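Local structure of isochorismatase hydrolase (Alkaliphilus metalliredigens, 3HB7) at residues 7-13 with 120-126; 42-46 with 89-95. The protein probably acts as a hydrolase of the isochorismatase family. All coordinates share one frame; numbering follows the deposited sequence.

Contact 1 of 2, residues 7-13 with 120-126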
# COMPACT_ATOMS: atom_id res chain seq x y z
N LYS E 7 -17.93 -47.99 23.63
CA LYS E 7 -17.24 -48.51 22.48
C LYS E 7 -16.90 -47.39 21.54
O LYS E 7 -17.69 -46.53 21.30
CB LYS E 7 -18.11 -49.52 21.78
CG LYS E 7 -17.51 -50.87 21.68
CD LYS E 7 -18.31 -51.72 20.77
CE LYS E 7 -17.70 -53.07 20.60
NZ LYS E 7 -18.68 -54.05 20.08
N HIS E 8 -15.71 -47.43 20.98
CA HIS E 8 -15.16 -46.35 20.21
C HIS E 8 -14.73 -46.81 18.84
O HIS E 8 -14.23 -47.89 18.67
CB HIS E 8 -13.91 -45.82 20.87
CG HIS E 8 -14.17 -44.96 22.05
ND1 HIS E 8 -13.24 -44.09 22.54
CD2 HIS E 8 -15.25 -44.84 22.85
CE1 HIS E 8 -13.73 -43.47 23.59
NE2 HIS E 8 -14.95 -43.90 23.79
N ALA E 9 -14.90 -45.92 17.88
CA ALA E 9 -14.34 -46.10 16.56
C ALA E 9 -13.38 -44.97 16.28
O ALA E 9 -13.66 -43.83 16.51
CB ALA E 9 -15.41 -46.13 15.55
N ILE E 10 -12.24 -45.32 15.75
CA ILE E 10 -11.26 -44.34 15.43
C ILE E 10 -11.19 -44.28 13.95
O ILE E 10 -10.92 -45.26 13.32
CB ILE E 10 -9.91 -44.77 15.98
CG1 ILE E 10 -10.00 -44.84 17.49
CG2 ILE E 10 -8.83 -43.81 15.58
CD1 ILE E 10 -8.74 -45.17 18.13
N LEU E 11 -11.45 -43.11 13.40
CA LEU E 11 -11.50 -42.95 11.97
C LEU E 11 -10.20 -42.39 11.47
O LEU E 11 -9.78 -41.36 11.88
CB LEU E 11 -12.65 -42.05 11.58
CG LEU E 11 -13.95 -42.43 12.27
CD1 LEU E 11 -15.05 -41.48 11.97
CD2 LEU E 11 -14.34 -43.78 11.90
N VAL E 12 -9.57 -43.09 10.57
CA VAL E 12 -8.32 -42.65 10.07
C VAL E 12 -8.56 -42.16 8.68
O VAL E 12 -8.91 -42.90 7.81
CB VAL E 12 -7.33 -43.79 10.08
CG1 VAL E 12 -6.00 -43.34 9.65
CG2 VAL E 12 -7.25 -44.36 11.42
N ILE E 13 -8.39 -40.87 8.51
CA ILE E 13 -8.89 -40.21 7.34
C ILE E 13 -7.84 -39.78 6.37
O ILE E 13 -7.08 -38.91 6.61
CB ILE E 13 -9.72 -38.99 7.73
CG1 ILE E 13 -10.99 -39.43 8.41
CG2 ILE E 13 -10.05 -38.21 6.54
CD1 ILE E 13 -11.46 -38.50 9.40
N ILE E 120 -21.31 -48.61 18.54
CA ILE E 120 -20.31 -47.62 18.86
C ILE E 120 -20.92 -46.31 19.18
O ILE E 120 -21.79 -45.84 18.48
CB ILE E 120 -19.41 -47.46 17.72
CG1 ILE E 120 -18.70 -48.78 17.50
CG2 ILE E 120 -18.44 -46.40 17.99
CD1 ILE E 120 -17.41 -48.66 16.92
N ASP E 121 -20.50 -45.73 20.28
CA ASP E 121 -21.04 -44.45 20.69
C ASP E 121 -20.12 -43.26 20.53
O ASP E 121 -20.52 -42.15 20.73
CB ASP E 121 -21.61 -44.52 22.11
CG ASP E 121 -20.56 -44.75 23.18
OD1 ASP E 121 -20.92 -45.22 24.25
OD2 ASP E 121 -19.39 -44.46 22.97
N THR E 122 -18.88 -43.51 20.19
CA THR E 122 -17.94 -42.44 20.11
C THR E 122 -17.05 -42.59 18.93
O THR E 122 -16.54 -43.64 18.68
CB THR E 122 -17.09 -42.39 21.37
OG1 THR E 122 -17.89 -41.92 22.44
CG2 THR E 122 -15.94 -41.47 21.22
N VAL E 123 -16.81 -41.52 18.22
CA VAL E 123 -15.87 -41.56 17.14
C VAL E 123 -14.73 -40.63 17.44
O VAL E 123 -14.93 -39.58 17.97
CB VAL E 123 -16.50 -41.22 15.78
CG1 VAL E 123 -17.84 -41.83 15.66
CG2 VAL E 123 -16.60 -39.77 15.59
N VAL E 124 -13.53 -41.06 17.12
CA VAL E 124 -12.38 -40.22 17.36
C VAL E 124 -11.58 -40.01 16.09
O VAL E 124 -11.36 -40.91 15.35
CB VAL E 124 -11.51 -40.73 18.55
CG1 VAL E 124 -12.26 -41.67 19.43
CG2 VAL E 124 -10.24 -41.31 18.08
N LEU E 125 -11.15 -38.79 15.87
CA LEU E 125 -10.70 -38.36 14.56
C LEU E 125 -9.22 -38.24 14.38
O LEU E 125 -8.56 -37.63 15.17
CB LEU E 125 -11.32 -37.01 14.22
CG LEU E 125 -12.75 -36.98 13.76
CD1 LEU E 125 -12.90 -38.00 12.75
CD2 LEU E 125 -13.65 -37.24 14.88
N THR E 126 -8.73 -38.81 13.30
CA THR E 126 -7.34 -38.78 12.99
C THR E 126 -7.15 -38.62 11.52
O THR E 126 -7.98 -39.00 10.75
CB THR E 126 -6.63 -40.06 13.45
OG1 THR E 126 -7.17 -41.18 12.77
CG2 THR E 126 -6.82 -40.25 14.91
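The imidazole of His-8 has Thr-122 over one face: the methyl CG2 lies 3.7 Å from the ring centroid and only 9° off the ring normal, a CH-pi contact. CB of Thr-122 covers the same face nearer CD2, and Val-124 CG1 comes obliquely toward ND1. The side chains of His-8 and Thr-122 lie side by side, pointing the same way, with CG of His-8 anti to its carbonyl carbon (chi1 -77°) and the Thr-122 methyl anti to its backbone N. Outside the pair, ND1 is hydrogen-bonded to the hydroxyl of Tyr-182, and Trp-186 packs edge-to-face with the ring. Replacing His-8 by an alanine would probably leave the Thr-122 methyl without its aromatic cover and the Tyr-182 hydroxyl without this partner.

Farther along this side of the sheet, Val-124 CG2 touches Ile-10 CG1 at 3.6 Å. On the reverse side the contacts between the two segments are apolar: Ala-9 CB meets Ile-120 CD1 at 3.5 Å, and Leu-125 CD1 touches both Leu-11 CD1 and, more closely at 3.7 Å, Ile-13 CD1. At the far end, Leu-11 O is gripped twice by Thr-126, through its backbone N nearly in line with the carbonyl and through OG1 at 2.8 Å, 42° out of the carbonyl plane. The intervening ladder is regular, with Ala-9 N to Thr-122 O at 2.9 Å and nearly straight. Strands 8-13 and 122-126 are thus parallel central neighbours in the six-stranded sheet of the isochorismatase-like alpha/beta fold, packed between helices 35-47 and 133-143.

Contact 2 of 2, residues 42-46 with 89-95; sequences FEWVR and LYPQEDE
Arg-46 reaches from its helix so that its guanidinium meets Glu-95 side-on, with the planes of the two charged groups 19° apart. NE points to OE2 and NH2 to OE1 of Glu-95, each pair 3.3 Å apart and almost straight, and both oxygens are approached on their syn side. The result is a bidentate salt bridge, long in both arms. NH2 also donates to Tyr-90 O at 3.0 Å, lying in the plane of that carbonyl, so NH2 uses one N-H for the carboxylate and the other for a backbone oxygen, both near the guanidinium plane.

Its faces are occupied too. The Gln-92 amide stacks over one at an interplanar angle of 20°, with NE2 near the rim; it adds no hydrogen bond, since OE1 is poorly angled to Arg-46 NE. On the opposite face, CD1 of Phe-42, one helical turn back, lies 3.6 Å above the plane. A bend at chi2 (143°) in the arginine chain brings the head group between these two layers.

The phenyl of Phe-42 in turn takes Leu-89 over a face, CD2 being 3.9 Å from the ring centroid in a CH-pi contact, while Leu-89 O lies in the ring plane, 3.3 Å from CE1. The two side chains cross at about a right angle. Residues 92-95 form a type II' turn, which carries Gln-92 and Glu-95 to the same guanidinium.

Glu-95 OE1 is also hydrogen-bonded to His-57 NE2; a modelled approach of Gln-92 N is too short to be relied on. With Arg-46 and His-57 beside it, the carboxylate is likely to be stabilised as the anion, and the paired charge joins helix 35-47 to the loop entering strand 96-100.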
# COMPACT_ATOMS: atom_id res chain seq x y z
N PHE E 42 -2.12 -47.01 16.53
CA PHE E 42 -2.53 -48.21 15.85
C PHE E 42 -2.09 -49.38 16.67
O PHE E 42 -2.87 -50.27 16.98
CB PHE E 42 -1.79 -48.31 14.52
CG PHE E 42 -2.51 -47.69 13.36
CD1 PHE E 42 -2.32 -48.17 12.10
CD2 PHE E 42 -3.34 -46.64 13.53
CE1 PHE E 42 -2.95 -47.61 11.05
CE2 PHE E 42 -3.96 -46.09 12.47
CZ PHE E 42 -3.77 -46.57 11.24
N GLU E 43 -0.81 -49.40 17.03
CA GLU E 43 -0.25 -50.51 17.75
C GLU E 43 -0.93 -50.66 19.08
O GLU E 43 -1.22 -51.74 19.51
CB GLU E 43 1.24 -50.34 17.92
N TRP E 44 -1.21 -49.56 19.74
CA TRP E 44 -1.85 -49.66 21.02
C TRP E 44 -3.21 -50.27 20.91
O TRP E 44 -3.58 -51.09 21.70
CB TRP E 44 -2.04 -48.30 21.60
CG TRP E 44 -2.83 -48.33 22.78
CD1 TRP E 44 -2.42 -48.71 23.99
CD2 TRP E 44 -4.18 -47.92 22.92
NE1 TRP E 44 -3.43 -48.59 24.89
CE2 TRP E 44 -4.53 -48.11 24.25
CE3 TRP E 44 -5.13 -47.43 22.04
CZ2 TRP E 44 -5.78 -47.81 24.74
CZ3 TRP E 44 -6.37 -47.14 22.52
CH2 TRP E 44 -6.69 -47.33 23.86
N VAL E 45 -3.98 -49.84 19.94
CA VAL E 45 -5.29 -50.41 19.75
C VAL E 45 -5.25 -51.87 19.33
O VAL E 45 -6.05 -52.67 19.78
CB VAL E 45 -6.11 -49.60 18.73
CG1 VAL E 45 -7.06 -50.48 17.99
CG2 VAL E 45 -6.85 -48.52 19.42
N ARG E 46 -4.37 -52.20 18.41
CA ARG E 46 -4.25 -53.54 17.91
C ARG E 46 -3.82 -54.46 19.03
O ARG E 46 -4.31 -55.56 19.20
CB ARG E 46 -3.24 -53.55 16.79
CG ARG E 46 -3.81 -53.16 15.47
CD ARG E 46 -2.85 -52.34 14.67
NE ARG E 46 -3.35 -52.20 13.32
CZ ARG E 46 -2.60 -51.92 12.27
NH1 ARG E 46 -1.32 -51.73 12.38
NH2 ARG E 46 -3.16 -51.83 11.09
N LEU E 89 0.64 -46.87 7.59
CA LEU E 89 -0.64 -46.91 8.25
C LEU E 89 -1.65 -47.85 7.60
O LEU E 89 -2.82 -47.68 7.76
CB LEU E 89 -1.20 -45.51 8.41
CG LEU E 89 -0.34 -44.60 9.26
CD1 LEU E 89 -0.92 -43.23 9.23
CD2 LEU E 89 -0.30 -45.09 10.66
N TYR E 90 -1.18 -48.86 6.90
CA TYR E 90 -2.05 -49.79 6.23
C TYR E 90 -2.95 -50.58 7.15
O TYR E 90 -2.59 -50.92 8.25
CB TYR E 90 -1.24 -50.74 5.40
CG TYR E 90 -1.85 -51.07 4.11
CD1 TYR E 90 -2.49 -52.26 3.90
CD2 TYR E 90 -1.80 -50.18 3.08
CE1 TYR E 90 -3.05 -52.54 2.72
CE2 TYR E 90 -2.35 -50.46 1.90
CZ TYR E 90 -2.97 -51.63 1.72
OH TYR E 90 -3.50 -51.87 0.50
N PRO E 91 -4.15 -50.85 6.68
CA PRO E 91 -5.15 -51.53 7.46
C PRO E 91 -4.80 -52.97 7.66
O PRO E 91 -4.16 -53.57 6.84
CB PRO E 91 -6.38 -51.44 6.57
CG PRO E 91 -6.09 -50.45 5.62
CD PRO E 91 -4.67 -50.50 5.36
N GLN E 92 -5.28 -53.52 8.75
CA GLN E 92 -4.98 -54.90 9.01
C GLN E 92 -6.19 -55.77 8.90
O GLN E 92 -7.14 -55.60 9.62
CB GLN E 92 -4.46 -55.02 10.43
CG GLN E 92 -3.23 -55.81 10.54
CD GLN E 92 -2.40 -55.38 11.69
OE1 GLN E 92 -2.77 -55.55 12.82
NE2 GLN E 92 -1.27 -54.79 11.40
N GLU E 93 -6.17 -56.74 8.02
CA GLU E 93 -7.05 -57.84 8.24
C GLU E 93 -8.47 -57.42 8.31
O GLU E 93 -9.06 -57.03 7.34
CB GLU E 93 -6.69 -58.53 9.55
N ASP E 94 -9.01 -57.55 9.50
CA ASP E 94 -10.38 -57.30 9.84
C ASP E 94 -10.88 -55.86 9.81
O ASP E 94 -12.05 -55.63 9.75
CB ASP E 94 -10.66 -57.86 11.22
CG ASP E 94 -11.94 -58.63 11.28
OD1 ASP E 94 -12.81 -58.21 12.05
OD2 ASP E 94 -12.07 -59.64 10.57
N GLU E 95 -9.98 -54.90 9.90
CA GLU E 95 -10.40 -53.54 10.08
C GLU E 95 -11.18 -52.97 8.90
O GLU E 95 -10.79 -53.10 7.76
CB GLU E 95 -9.18 -52.71 10.40
CG GLU E 95 -8.28 -53.40 11.35
CD GLU E 95 -6.98 -52.71 11.54
OE1 GLU E 95 -6.39 -52.26 10.57
OE2 GLU E 95 -6.55 -52.64 12.69

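Overall arrangement
Contact 2 is nested within the loop closed by contact 1: along the chain come strand 8-13, helix 35-47, the 89-95 loop and finally strand 122-126. The two centres are 13 Å apart, and both contacts belong to the isochorismatase domain. Contact 1 is buried in the middle of the parallel sheet, whereas contact 2 is partly buried and joins a covering helix to the approach to strand 96-100, one of the outermost strands within this chain. Helix 35-47 connects them directly, since Phe-42 CE2 packs 3.9 Å from Val-12 CG2, and Val-45 CG2 4.1 Å from Ile-10 CD1. It thus packs on strand 8-13, one of the two middle strands, and on the loop leading to 96-100.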